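Local coordinates for protein peptidase (Yersinia bercovieri, PDB 5NYW) that is probably a proteasome-like beta-subunit of the Ntn-hydrolase superfamily, an ancestral relative whose activity and substrates remain unknown, at residues 57-60 with 61-65; 92-95 with 96-99; 84-87 with 88-91; 216-219 with 220-224; 70-73 with 74-78. One frame throughout, in Å; residues are numbered along the deposited sequence.

Interaction 1 (57-60 with 61-65). With SO4 (sulfate ion), chain B.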
loop_
_atom_site.group_PDB
_atom_site.type_symbol
_atom_site.label_atom_id
_atom_site.label_comp_id
_atom_site.label_asym_id
_atom_site.label_seq_id
_atom_site.Cartn_x
_atom_site.Cartn_y
_atom_site.Cartn_z
ATOM N N SER L 57 -12.562 -22.666 22.734
ATOM C CA SER L 57 -12.066 -23.090 21.423
ATOM C C SER L 57 -10.598 -23.427 21.514
ATOM O O SER L 57 -10.158 -24.429 20.963
ATOM C CB SER L 57 -12.282 -22.017 20.336
ATOM O OG SER L 57 -13.533 -22.170 19.671
ATOM N N ILE L 58 -9.849 -22.605 22.237
ATOM C CA ILE L 58 -8.422 -22.836 22.413
ATOM C C ILE L 58 -8.204 -24.205 23.043
ATOM O O ILE L 58 -7.497 -25.047 22.485
ATOM C CB ILE L 58 -7.783 -21.722 23.293
ATOM C CG1 ILE L 58 -7.806 -20.398 22.534
ATOM C CG2 ILE L 58 -6.354 -22.062 23.667
ATOM C CD1 ILE L 58 -7.485 -19.219 23.376
ATOM N N VAL L 59 -8.867 -24.454 24.166
ATOM C CA VAL L 59 -8.763 -25.743 24.829
ATOM C C VAL L 59 -9.269 -26.883 23.928
ATOM O O VAL L 59 -8.607 -27.912 23.795
ATOM C CB VAL L 59 -9.534 -25.744 26.152
ATOM C CG1 VAL L 59 -9.671 -27.160 26.693
ATOM C CG2 VAL L 59 -8.843 -24.842 27.167
ATOM N N SER L 60 -10.400 -26.685 23.256
ATOM C CA SER L 60 -10.932 -27.737 22.404
ATOM C C SER L 60 -9.966 -28.060 21.257
ATOM O O SER L 60 -9.741 -29.232 20.964
ATOM C CB SER L 60 -12.305 -27.344 21.853
ATOM O OG SER L 60 -13.325 -27.486 22.826
ATOM N N LEU L 61 -9.379 -27.033 20.634
ATOM C CA LEU L 61 -8.422 -27.238 19.546
ATOM C C LEU L 61 -7.150 -27.946 20.033
ATOM O O LEU L 61 -6.595 -28.772 19.319
ATOM C CB LEU L 61 -8.057 -25.912 18.854
ATOM C CG LEU L 61 -9.038 -25.267 17.857
ATOM C CD1 LEU L 61 -8.488 -23.954 17.334
ATOM C CD2 LEU L 61 -9.398 -26.189 16.694
ATOM N N LEU L 62 -6.668 -27.600 21.226
ATOM C CA LEU L 62 -5.481 -28.252 21.792
ATOM C C LEU L 62 -5.722 -29.724 22.103
ATOM O O LEU L 62 -4.840 -30.559 21.879
ATOM C CB LEU L 62 -5.030 -27.550 23.067
ATOM C CG LEU L 62 -4.401 -26.174 22.893
ATOM C CD1 LEU L 62 -4.282 -25.469 24.227
ATOM C CD2 LEU L 62 -3.040 -26.335 22.272
ATOM N N GLN L 63 -6.912 -30.019 22.629
ATOM C CA GLN L 63 -7.325 -31.370 23.000
ATOM C C GLN L 63 -7.471 -32.253 21.770
ATOM O O GLN L 63 -7.065 -33.413 21.768
ATOM C CB GLN L 63 -8.654 -31.326 23.744
ATOM C CG GLN L 63 -8.564 -30.762 25.149
ATOM C CD GLN L 63 -9.933 -30.509 25.739
ATOM O OE1 GLN L 63 -10.909 -30.337 25.008
ATOM N NE2 GLN L 63 -10.008 -30.443 27.063
ATOM N N ARG L 64 -8.063 -31.695 20.722
ATOM C CA ARG L 64 -8.276 -32.429 19.475
ATOM C C ARG L 64 -6.955 -32.751 18.773
ATOM O O ARG L 64 -6.761 -33.857 18.269
ATOM C CB ARG L 64 -9.190 -31.619 18.538
ATOM C CG ARG L 64 -10.483 -32.313 18.120
ATOM C CD ARG L 64 -10.208 -33.502 17.220
ATOM N NE ARG L 64 -8.975 -33.330 16.446
ATOM C CZ ARG L 64 -8.409 -34.266 15.686
ATOM N NH1 ARG L 64 -7.279 -34.002 15.038
ATOM N NH2 ARG L 64 -8.967 -35.461 15.576
ATOM N N ARG L 65 -6.041 -31.792 18.773
ATOM C CA ARG L 65 -4.769 -31.959 18.094
ATOM C C ARG L 65 -3.800 -32.896 18.829
ATOM O O ARG L 65 -2.840 -33.381 18.240
ATOM C CB ARG L 65 -4.141 -30.587 17.874
ATOM C CG ARG L 65 -4.860 -29.806 16.788
ATOM C CD ARG L 65 -4.494 -28.330 16.777
ATOM N NE ARG L 65 -5.284 -27.608 15.785
ATOM C CZ ARG L 65 -5.311 -26.287 15.668
ATOM N NH1 ARG L 65 -4.585 -25.523 16.474
ATOM N NH2 ARG L 65 -6.070 -25.734 14.748
HETATM S S SO4 B . -6.565 -29.680 12.762
HETATM O O1 SO4 B . -5.460 -28.766 12.472
HETATM O O2 SO4 B . -6.051 -30.863 13.458
HETATM O O3 SO4 B . -7.569 -29.027 13.614
HETATM O O4 SO4 B . -7.178 -30.070 11.489
#
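Ile58 and Leu62, one turn apart on helix 52-65, lie side by side and point the same way, with Ile58 CG2 4.0 Å from Leu62 CD1. The helix belongs to an outer layer of the alpha-beta-beta-alpha sandwich of Ntn hydrolases, and this is its tightly packed side. Branched aliphatic side chains suit it because they fill the seam against helix 80-98, while Ile58 also reaches strand 112-120. Behind them run the i to i+4 backbone bonds, the shortest from Leu61 N to Ser57 O at 2.7 Å. Ser57 itself is buried, and its hydroxyl is satisfied by Tyr81 of a second subunit, whose side chain also packs on Ser60 and Leu61.

The other side is looser. Gln63 turns back over the preceding turn because its CG stands beside the backbone N (chi1 -72°), and the extended chain then carries the amide across Val59, NE2 coming within 3.3 Å of Val59 CG1. A long polar chain fits here, since its methylenes can rest on valine while the residue stays at the exposed edge, beside Phe36 of strand 33-38. Further on, the exposed Arg64 and the extended Arg65 reach toward a sulfate, probably from the crystallisation liquor. Leu61 CB sits 4.2 Å above one face of the Arg65 guanidinium, and Arg65 NH2 forms a salt bridge with Glu93, so the flat group is held from two directions. Arg64 NH1 stays 3.7 Å from sulfate O2, whereas Arg65 NE gives sulfate O3 a straight but weak bond of 3.5 Å (167°).

Interaction 2 (92-95 with 96-99)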
loop_
_atom_site.group_PDB
_atom_site.type_symbol
_atom_site.label_atom_id
_atom_site.label_comp_id
_atom_site.label_asym_id
_atom_site.label_seq_id
_atom_site.Cartn_x
_atom_site.Cartn_y
_atom_site.Cartn_z
ATOM N N ARG L 92 -3.804 -16.770 18.947
ATOM C CA ARG L 92 -3.915 -15.889 17.768
ATOM C C ARG L 92 -4.837 -16.471 16.690
ATOM O O ARG L 92 -5.615 -15.741 16.078
ATOM C CB ARG L 92 -2.531 -15.604 17.153
ATOM C CG ARG L 92 -1.674 -14.626 17.945
ATOM C CD ARG L 92 -0.341 -14.227 17.245
ATOM N NE ARG L 92 0.640 -15.315 17.131
ATOM C CZ ARG L 92 1.618 -15.540 18.019
ATOM N NH1 ARG L 92 1.720 -14.790 19.122
ATOM N NH2 ARG L 92 2.477 -16.542 17.834
ATOM N N GLU L 93 -4.751 -17.783 16.474
ATOM C CA GLU L 93 -5.586 -18.480 15.494
ATOM C C GLU L 93 -7.077 -18.318 15.766
ATOM O O GLU L 93 -7.868 -18.049 14.860
ATOM C CB GLU L 93 -5.247 -19.970 15.486
ATOM C CG GLU L 93 -6.183 -20.806 14.652
ATOM C CD GLU L 93 -5.955 -22.301 14.844
ATOM O OE1 GLU L 93 -6.691 -23.099 14.233
ATOM O OE2 GLU L 93 -5.064 -22.687 15.627
ATOM N N VAL L 94 -7.460 -18.541 17.020
ATOM C CA VAL L 94 -8.853 -18.450 17.425
ATOM C C VAL L 94 -9.376 -17.007 17.413
ATOM O O VAL L 94 -10.468 -16.753 16.909
ATOM C CB VAL L 94 -9.036 -19.064 18.809
ATOM C CG1 VAL L 94 -10.419 -18.755 19.364
ATOM C CG2 VAL L 94 -8.780 -20.561 18.722
ATOM N N ILE L 95 -8.588 -16.057 17.917
ATOM C CA ILE L 95 -9.030 -14.661 17.930
ATOM C C ILE L 95 -9.205 -14.082 16.524
ATOM O O ILE L 95 -10.227 -13.454 16.222
ATOM C CB ILE L 95 -8.052 -13.773 18.717
ATOM C CG1 ILE L 95 -8.173 -14.083 20.201
ATOM C CG2 ILE L 95 -8.356 -12.296 18.500
ATOM C CD1 ILE L 95 -7.249 -13.271 21.066
ATOM N N ASN L 96 -8.238 -14.337 15.651
ATOM C CA ASN L 96 -8.309 -13.837 14.287
ATOM C C ASN L 96 -9.458 -14.481 13.519
ATOM O O ASN L 96 -10.064 -13.845 12.654
ATOM C CB ASN L 96 -6.980 -14.041 13.566
ATOM C CG ASN L 96 -5.899 -13.099 14.077
ATOM O OD1 ASN L 96 -6.173 -12.185 14.864
ATOM N ND2 ASN L 96 -4.676 -13.293 13.604
ATOM N N ARG L 97 -9.738 -15.746 13.820
ATOM C CA ARG L 97 -10.860 -16.437 13.188
ATOM C C ARG L 97 -12.190 -15.815 13.645
ATOM O O ARG L 97 -13.018 -15.457 12.812
ATOM C CB ARG L 97 -10.845 -17.936 13.521
ATOM C CG ARG L 97 -12.021 -18.714 12.944
ATOM C CD ARG L 97 -12.191 -20.070 13.634
ATOM N NE ARG L 97 -12.677 -19.895 15.007
ATOM C CZ ARG L 97 -12.781 -20.857 15.922
ATOM N NH1 ARG L 97 -12.436 -22.102 15.627
ATOM N NH2 ARG L 97 -13.246 -20.573 17.138
ATOM N N ASP L 98 -12.389 -15.689 14.961
ATOM C CA ASP L 98 -13.659 -15.173 15.501
ATOM C C ASP L 98 -13.938 -13.690 15.229
ATOM O O ASP L 98 -15.102 -13.280 15.129
ATOM C CB ASP L 98 -13.741 -15.405 17.020
ATOM C CG ASP L 98 -14.025 -16.862 17.382
ATOM O OD1 ASP L 98 -14.302 -17.674 16.459
ATOM O OD2 ASP L 98 -14.043 -17.173 18.597
ATOM N N SER L 99 -12.878 -12.890 15.111
ATOM C CA SER L 99 -13.029 -11.463 14.828
ATOM C C SER L 99 -13.071 -11.116 13.319
ATOM O O SER L 99 -12.781 -9.982 12.927
ATOM C CB SER L 99 -11.923 -10.677 15.550
ATOM O OG SER L 99 -10.643 -10.928 15.011
#
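Ile95 and Ser99 meet where helix 80-98, in an outer layer of the Ntn-hydrolase sandwich, comes to its C-terminal end. The carbonyl O of Ile95 takes two bonds from Ser99, one from OG at 2.8 Å and one from N at 2.9 Å, arriving from opposite faces of the carbonyl plane. Ser99 is the first residue to leave helical geometry, and with chi1 at 68° its hydroxyl swings back to the last turn; a short polar side chain suits this place. The Ile95 side chain leans instead on a loop, at Asn111.

Asn96, exposed, folds its amide over the preceding turn, CG standing 3.3 Å from Arg92 O, the same oxygen that its own N bonds at 3.0 Å.

Val94 is the buried member, and a turn further on it meets two charged side chains. CG1 lies 4.0 Å from Asp98 OD2 and equally far from Arg97 NH2, so the methyl lies alongside the ion pair. Beyond Asp98, the Arg97 guanidinium also reaches Ser57 on helix 52-65 and Tyr81 of a second subunit. Within the pair Arg97 grips side-on: NE, at 3.1 Å, and NH2, at 3.2 Å, approach the single oxygen Asp98 OD1 from the same face of the carboxylate.

Interaction 3 (84-87 with 88-91)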
loop_
_atom_site.group_PDB
_atom_site.type_symbol
_atom_site.label_atom_id
_atom_site.label_comp_id
_atom_site.label_asym_id
_atom_site.label_seq_id
_atom_site.Cartn_x
_atom_site.Cartn_y
_atom_site.Cartn_z
ATOM N N ALA L 84 4.282 -23.278 25.479
ATOM C CA ALA L 84 3.861 -21.873 25.529
ATOM C C ALA L 84 3.754 -21.218 24.159
ATOM O O ALA L 84 2.793 -20.492 23.912
ATOM C CB ALA L 84 4.814 -21.060 26.418
ATOM N N THR L 85 4.732 -21.446 23.274
ATOM C CA THR L 85 4.633 -20.893 21.918
ATOM C C THR L 85 3.397 -21.498 21.234
ATOM O O THR L 85 2.717 -20.829 20.460
ATOM C CB THR L 85 5.894 -21.131 21.037
ATOM O OG1 THR L 85 6.078 -22.523 20.765
ATOM C CG2 THR L 85 7.125 -20.554 21.688
ATOM N N LEU L 86 3.136 -22.775 21.510
ATOM C CA LEU L 86 2.002 -23.471 20.921
ATOM C C LEU L 86 0.670 -22.855 21.357
ATOM O O LEU L 86 -0.239 -22.660 20.548
ATOM C CB LEU L 86 2.047 -24.953 21.294
ATOM C CG LEU L 86 0.918 -25.791 20.690
ATOM C CD1 LEU L 86 1.030 -25.779 19.172
ATOM C CD2 LEU L 86 0.912 -27.219 21.221
ATOM N N LEU L 87 0.548 -22.546 22.638
ATOM C CA LEU L 87 -0.652 -21.879 23.140
ATOM C C LEU L 87 -0.817 -20.498 22.493
ATOM O O LEU L 87 -1.915 -20.096 22.122
ATOM C CB LEU L 87 -0.596 -21.747 24.662
ATOM C CG LEU L 87 -1.505 -22.745 25.364
ATOM C CD1 LEU L 87 -0.977 -24.151 25.133
ATOM C CD2 LEU L 87 -1.538 -22.438 26.822
ATOM N N GLY L 88 0.287 -19.769 22.386
ATOM C CA GLY L 88 0.262 -18.457 21.782
ATOM C C GLY L 88 -0.254 -18.501 20.357
ATOM O O GLY L 88 -1.037 -17.633 19.956
ATOM N N GLU L 89 0.181 -19.513 19.600
ATOM C CA GLU L 89 -0.263 -19.712 18.225
ATOM C C GLU L 89 -1.746 -20.050 18.189
ATOM O O GLU L 89 -2.478 -19.562 17.321
ATOM C CB GLU L 89 0.555 -20.821 17.533
ATOM C CG GLU L 89 2.009 -20.441 17.299
ATOM C CD GLU L 89 2.872 -21.604 16.857
ATOM O OE1 GLU L 89 2.335 -22.723 16.731
ATOM O OE2 GLU L 89 4.098 -21.401 16.678
ATOM N N THR L 90 -2.189 -20.879 19.135
ATOM C CA THR L 90 -3.587 -21.293 19.177
ATOM C C THR L 90 -4.468 -20.104 19.625
ATOM O O THR L 90 -5.626 -19.997 19.215
ATOM C CB THR L 90 -3.805 -22.489 20.119
ATOM O OG1 THR L 90 -2.769 -23.451 19.925
ATOM C CG2 THR L 90 -5.164 -23.129 19.856
ATOM N N VAL L 91 -3.939 -19.257 20.514
ATOM C CA VAL L 91 -4.624 -18.020 20.894
ATOM C C VAL L 91 -4.859 -17.068 19.709
ATOM O O VAL L 91 -5.994 -16.635 19.480
ATOM C CB VAL L 91 -3.862 -17.262 21.988
ATOM C CG1 VAL L 91 -4.401 -15.861 22.106
ATOM C CG2 VAL L 91 -3.980 -17.994 23.318
#
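Leu86 O is gripped twice by Thr90, by the hydroxyl OG1 at 2.7 Å and by the backbone N at 3.0 Å, the two donors coming from opposite faces of the carbonyl plane. The first torsion makes this possible: at chi1 -43° OG1 stands beside the backbone N and reaches back along helix 80-98, leaving the methyl CG2 on the side of the carbonyl carbon. Threonine suits the place because its hydroxyl can be buried once the helix itself supplies the acceptor.

One residue on, Val91 N meets Leu87 O at 2.7 Å. Val91 CG2 comes to 3.2 Å from the same oxygen, so a beta-branched side chain packs closely on the carbonyl of the turn before. Both Leu87 and Val91 face inward, onto strands 112-120 and 126-130 of the sandwich core.

Gly88 keeps the middle of the stretch slim. It is buried, has no side chain, and takes part through its backbone, giving its N-H to Ala84 O at 3.0 Å.

The outer flank is more open. There the extended Glu89 crosses Leu86 at about a right angle, OE1 coming to 4.1 Å from Leu86 CD1, and Glu89 CG rests 3.3 Å from Thr85 O. Such a chain can lay its methylenes on the helix while the residue stays exposed. Thr85 turns its hydroxyl to Glu82 O and packs on Arg97 of a third subunit.

Spending the Thr90 hydroxyl on the main chain lets Thr90 sit against Ile58 and Leu62 of helix 52-65 without a buried polar group lacking a partner.

Interaction 4 (216-219 with 220-224)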
loop_
_atom_site.group_PDB
_atom_site.type_symbol
_atom_site.label_atom_id
_atom_site.label_comp_id
_atom_site.label_asym_id
_atom_site.label_seq_id
_atom_site.Cartn_x
_atom_site.Cartn_y
_atom_site.Cartn_z
ATOM N N PRO L 216 -15.922 -29.094 53.610
ATOM C CA PRO L 216 -15.671 -28.898 55.047
ATOM C C PRO L 216 -14.389 -28.118 55.350
ATOM O O PRO L 216 -14.387 -27.282 56.264
ATOM C CB PRO L 216 -15.585 -30.330 55.592
ATOM C CG PRO L 216 -15.302 -31.175 54.426
ATOM C CD PRO L 216 -16.000 -30.526 53.278
ATOM N N TYR L 217 -13.293 -28.438 54.665
ATOM C CA TYR L 217 -12.047 -27.727 54.925
ATOM C C TYR L 217 -12.101 -26.273 54.453
ATOM O O TYR L 217 -11.618 -25.382 55.145
ATOM C CB TYR L 217 -10.851 -28.409 54.263
ATOM C CG TYR L 217 -9.553 -27.674 54.534
ATOM C CD1 TYR L 217 -8.901 -27.791 55.767
ATOM C CD2 TYR L 217 -9.011 -26.811 53.584
ATOM C CE1 TYR L 217 -7.719 -27.099 56.023
ATOM C CE2 TYR L 217 -7.838 -26.110 53.834
ATOM C CZ TYR L 217 -7.198 -26.261 55.041
ATOM O OH TYR L 217 -6.036 -25.561 55.262
ATOM N N PHE L 218 -12.685 -26.019 53.284
ATOM C CA PHE L 218 -12.750 -24.638 52.798
ATOM C C PHE L 218 -13.627 -23.824 53.730
ATOM O O PHE L 218 -13.300 -22.692 54.061
ATOM C CB PHE L 218 -13.288 -24.552 51.368
ATOM C CG PHE L 218 -13.042 -23.211 50.700
ATOM C CD1 PHE L 218 -11.773 -22.647 50.703
ATOM C CD2 PHE L 218 -14.062 -22.536 50.052
ATOM C CE1 PHE L 218 -11.526 -21.435 50.076
ATOM C CE2 PHE L 218 -13.823 -21.322 49.432
ATOM C CZ PHE L 218 -12.549 -20.769 49.447
ATOM N N MET L 219 -14.725 -24.422 54.178
ATOM C CA MET L 219 -15.595 -23.765 55.141
ATOM C C MET L 219 -14.810 -23.413 56.392
ATOM O O MET L 219 -14.852 -22.279 56.867
ATOM C CB MET L 219 -16.776 -24.668 55.509
ATOM C CG MET L 219 -17.896 -24.709 54.478
ATOM S SD MET L 219 -19.284 -25.738 55.005
ATOM C CE MET L 219 -19.811 -24.836 56.464
ATOM N N MET L 220 -14.020 -24.372 56.859
ATOM C CA MET L 220 -13.251 -24.214 58.091
ATOM C C MET L 220 -12.152 -23.152 58.003
ATOM O O MET L 220 -11.958 -22.392 58.947
ATOM C CB MET L 220 -12.635 -25.547 58.495
ATOM C CG MET L 220 -12.071 -25.570 59.887
ATOM S SD MET L 220 -11.434 -27.202 60.319
ATOM C CE MET L 220 -10.579 -26.834 61.851
ATOM N N ILE L 221 -11.401 -23.142 56.906
ATOM C CA ILE L 221 -10.290 -22.208 56.772
ATOM C C ILE L 221 -10.813 -20.778 56.586
ATOM O O ILE L 221 -10.134 -19.825 56.961
ATOM C CB ILE L 221 -9.310 -22.607 55.621
ATOM C CG1 ILE L 221 -8.021 -21.787 55.721
ATOM C CG2 ILE L 221 -9.957 -22.481 54.254
ATOM C CD1 ILE L 221 -6.920 -22.242 54.812
ATOM N N ARG L 222 -11.987 -20.631 55.966
ATOM C CA ARG L 222 -12.623 -19.326 55.802
ATOM C C ARG L 222 -13.070 -18.794 57.183
ATOM O O ARG L 222 -12.979 -17.594 57.472
ATOM C CB ARG L 222 -13.809 -19.385 54.831
ATOM C CG ARG L 222 -13.448 -19.752 53.395
ATOM C CD ARG L 222 -14.659 -19.765 52.459
ATOM N NE ARG L 222 -14.921 -18.431 51.930
ATOM C CZ ARG L 222 -15.874 -18.136 51.056
ATOM N NH1 ARG L 222 -16.697 -19.081 50.624
ATOM N NH2 ARG L 222 -16.018 -16.888 50.629
ATOM N N LYS L 223 -13.621 -19.689 58.002
ATOM C CA LYS L 223 -14.080 -19.344 59.356
ATOM C C LYS L 223 -12.903 -19.035 60.287
ATOM O O LYS L 223 -12.936 -18.079 61.061
ATOM C CB LYS L 223 -14.927 -20.481 59.944
ATOM C CG LYS L 223 -15.411 -20.221 61.361
ATOM C CD LYS L 223 -16.285 -21.361 61.882
ATOM C CE LYS L 223 -16.709 -21.133 63.328
ATOM N NZ LYS L 223 -17.652 -22.174 63.834
ATOM N N GLY L 224 -11.859 -19.848 60.198
ATOM C CA GLY L 224 -10.655 -19.634 60.976
ATOM C C GLY L 224 -9.939 -18.347 60.613
ATOM O O GLY L 224 -9.522 -17.604 61.498
#
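Arg222 lays its aliphatic chain over one face of the Phe218 ring, an i to i+4 CH-pi contact. CD sits 3.8 Å from the ring centroid, 21° off the normal and displaced toward the rim, closest to CE2 at 3.5 Å. Ring and guanidinium planes are inclined by 30°, so they are not stacked flat. CG beside the backbone N (chi1 -64°) sends the chain back toward the earlier turn, where CG packs on Phe218 O at 3.0 Å; a bend at chi3 then brings NH1 to 3.8 Å from CE2. Arginine fits well, its methylenes serving the ring and its charged end serving other partners.

The Tyr217 ring packs against Ile221, whose CB lies over one face, and Ile221 CD1 extends to 3.5 Å from Tyr217 OH. The other branch of the isoleucine, CG2, packs 4.0 Å from Phe218 CD1, so the one side chain bridges two aromatic rings. The turn is fastened by bonds such as Ile221 N to Tyr217 O, 2.9 Å. Pro216 suits the first turn, where an amide hydrogen is not needed by the helix.

In the next shell, Asp180 pairs with Arg222 NE in a salt bridge and Gln173 bonds Tyr217 OH, which positions both polar ends. His215 ND1 is bonded to Phe218 N at the helix start.

Met219 and Lys223 are exposed, while Tyr217, Met220 and Ile221 pack on residues 236-238 of a fourth subunit. The inner face of helix 216-234 meets helix 168-185, with Phe218 touching both Leu176 and Leu183.

Interaction 5 (70-73 with 74-78)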
loop_
_atom_site.group_PDB
_atom_site.type_symbol
_atom_site.label_atom_id
_atom_site.label_comp_id
_atom_site.label_asym_id
_atom_site.label_seq_id
_atom_site.Cartn_x
_atom_site.Cartn_y
_atom_site.Cartn_z
ATOM N N GLU L 70 0.749 -36.526 13.895
ATOM C CA GLU L 70 1.444 -36.050 12.718
ATOM C C GLU L 70 1.501 -34.545 12.732
ATOM O O GLU L 70 1.951 -33.909 11.779
ATOM C CB GLU L 70 0.768 -36.570 11.452
ATOM C CG GLU L 70 0.888 -38.078 11.312
ATOM C CD GLU L 70 2.325 -38.558 11.432
ATOM O OE1 GLU L 70 3.247 -37.838 10.983
ATOM O OE2 GLU L 70 2.532 -39.654 11.992
ATOM N N GLN L 71 1.013 -33.991 13.831
ATOM C CA GLN L 71 0.954 -32.559 14.030
ATOM C C GLN L 71 1.625 -32.184 15.344
ATOM O O GLN L 71 1.564 -32.939 16.316
ATOM C CB GLN L 71 -0.514 -32.148 14.043
ATOM C CG GLN L 71 -0.788 -30.698 14.077
ATOM C CD GLN L 71 -2.266 -30.445 14.010
ATOM O OE1 GLN L 71 -3.046 -31.357 13.735
ATOM N NE2 GLN L 71 -2.663 -29.204 14.232
ATOM N N THR L 72 2.232 -31.009 15.406
ATOM C CA THR L 72 2.808 -30.578 16.669
ATOM C C THR L 72 1.667 -30.301 17.674
ATOM O O THR L 72 0.730 -29.559 17.374
ATOM C CB THR L 72 3.738 -29.360 16.473
ATOM O OG1 THR L 72 4.084 -28.805 17.752
ATOM C CG2 THR L 72 3.078 -28.296 15.589
ATOM N N ASN L 73 1.742 -30.913 18.856
ATOM C CA ASN L 73 0.696 -30.745 19.862
ATOM C C ASN L 73 1.283 -30.790 21.260
ATOM O O ASN L 73 2.471 -31.050 21.424
ATOM C CB ASN L 73 -0.398 -31.816 19.717
ATOM C CG ASN L 73 0.122 -33.230 19.929
ATOM O OD1 ASN L 73 0.779 -33.521 20.928
ATOM N ND2 ASN L 73 -0.169 -34.116 18.983
ATOM N N LEU L 74 0.440 -30.584 22.268
ATOM C CA LEU L 74 0.915 -30.479 23.649
ATOM C C LEU L 74 1.489 -31.790 24.185
ATOM O O LEU L 74 2.121 -31.802 25.234
ATOM C CB LEU L 74 -0.225 -29.994 24.556
ATOM C CG LEU L 74 -0.583 -28.506 24.429
ATOM C CD1 LEU L 74 -1.756 -28.116 25.315
ATOM C CD2 LEU L 74 0.629 -27.660 24.805
ATOM N N MET L 75 1.299 -32.885 23.457
ATOM C CA MET L 75 1.830 -34.172 23.892
ATOM C C MET L 75 3.217 -34.468 23.330
ATOM O O MET L 75 3.929 -35.330 23.853
ATOM C CB MET L 75 0.858 -35.287 23.529
ATOM C CG MET L 75 -0.463 -35.069 24.228
ATOM S SD MET L 75 -0.309 -34.967 26.023
ATOM C CE MET L 75 -0.074 -36.685 26.442
ATOM N N ASN L 76 3.578 -33.791 22.241
ATOM C CA ASN L 76 4.889 -34.000 21.627
ATOM C C ASN L 76 5.836 -32.777 21.630
ATOM O O ASN L 76 6.903 -32.839 21.028
ATOM C CB ASN L 76 4.719 -34.528 20.197
ATOM C CG ASN L 76 3.956 -33.575 19.296
ATOM O OD1 ASN L 76 4.075 -32.349 19.407
ATOM N ND2 ASN L 76 3.160 -34.142 18.384
ATOM N N VAL L 77 5.456 -31.670 22.271
ATOM C CA VAL L 77 6.405 -30.562 22.433
ATOM C C VAL L 77 7.471 -31.033 23.432
ATOM O O VAL L 77 7.167 -31.745 24.399
ATOM C CB VAL L 77 5.758 -29.229 22.938
ATOM C CG1 VAL L 77 4.871 -28.615 21.858
ATOM C CG2 VAL L 77 4.966 -29.434 24.222
ATOM N N ALA L 78 8.723 -30.678 23.167
ATOM C CA ALA L 78 9.847 -31.165 23.972
ATOM C C ALA L 78 9.980 -30.454 25.324
ATOM O O ALA L 78 10.450 -31.053 26.292
ATOM C CB ALA L 78 11.145 -31.052 23.183
#
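Asn73 and Asn76 close a type I beta turn in the loop between helix 52-65 and helix 80-98. Leu74 and Met75 hold near-helical backbone angles between them, and Asn76 N reaches Asn73 O at 3.1 Å from well above the carbonyl plane. Val77 N adds a weak bond to the same oxygen. Residues 71-73 leading in are extended.

The Asn73 side chain reinforces the turn as an Asx turn. With chi1 at 62° its CG lies between backbone N and carbonyl carbon, which brings OD1 in front of Met75 N at 2.7 Å, in the plane of the side-chain carbonyl. A further bond from Asn76 N to OD1 is weak. Asparagine suits the site because its short amide can copy a backbone carbonyl, while ND2 makes weak bonds to Arg65 O and Asp68 O.

Asn76 folds back too, over the Asn73 amide; the two amide planes stack, 18° apart. Its OD1 receives Asn73 N in a nearly straight bond of 2.8 Å. Leu74 turns its buried side chain instead toward Cys66 and Ala83, and Arg42 NH1 bonds both Leu74 O and Val77 O, tying the loop to the rest of the chain. Asn76 thus pairs with the backbone much as a peptide group would, its second bond running from ND2 to Gln71 O at 2.9 Å, with that oxygen in the amide plane.

Interactions 1, 2, 3 and 5 form one cluster around the helix pair 52-65 and 80-98. Interactions 2 and 3 are adjoining stretches of the second helix, centres 12 Å apart. Interaction 1 lies against both: Leu62 CD1 meets Leu87 CD1 at 3.7 Å, and Leu61 CD1 meets Val94 CG2 at the same distance. The loop of interaction 5 closes the seam, with Leu74 CD1 3.8 Å from Leu62 CD2. A sulfate, probably from the crystallisation liquor, lies by Arg65 of interaction 1, and a sulfate is also about 3 Å from the Gln71 side chain of interaction 5. Interaction 4 stands across the sandwich, its centre about 36 Å from that of interaction 1, at a different subunit interface.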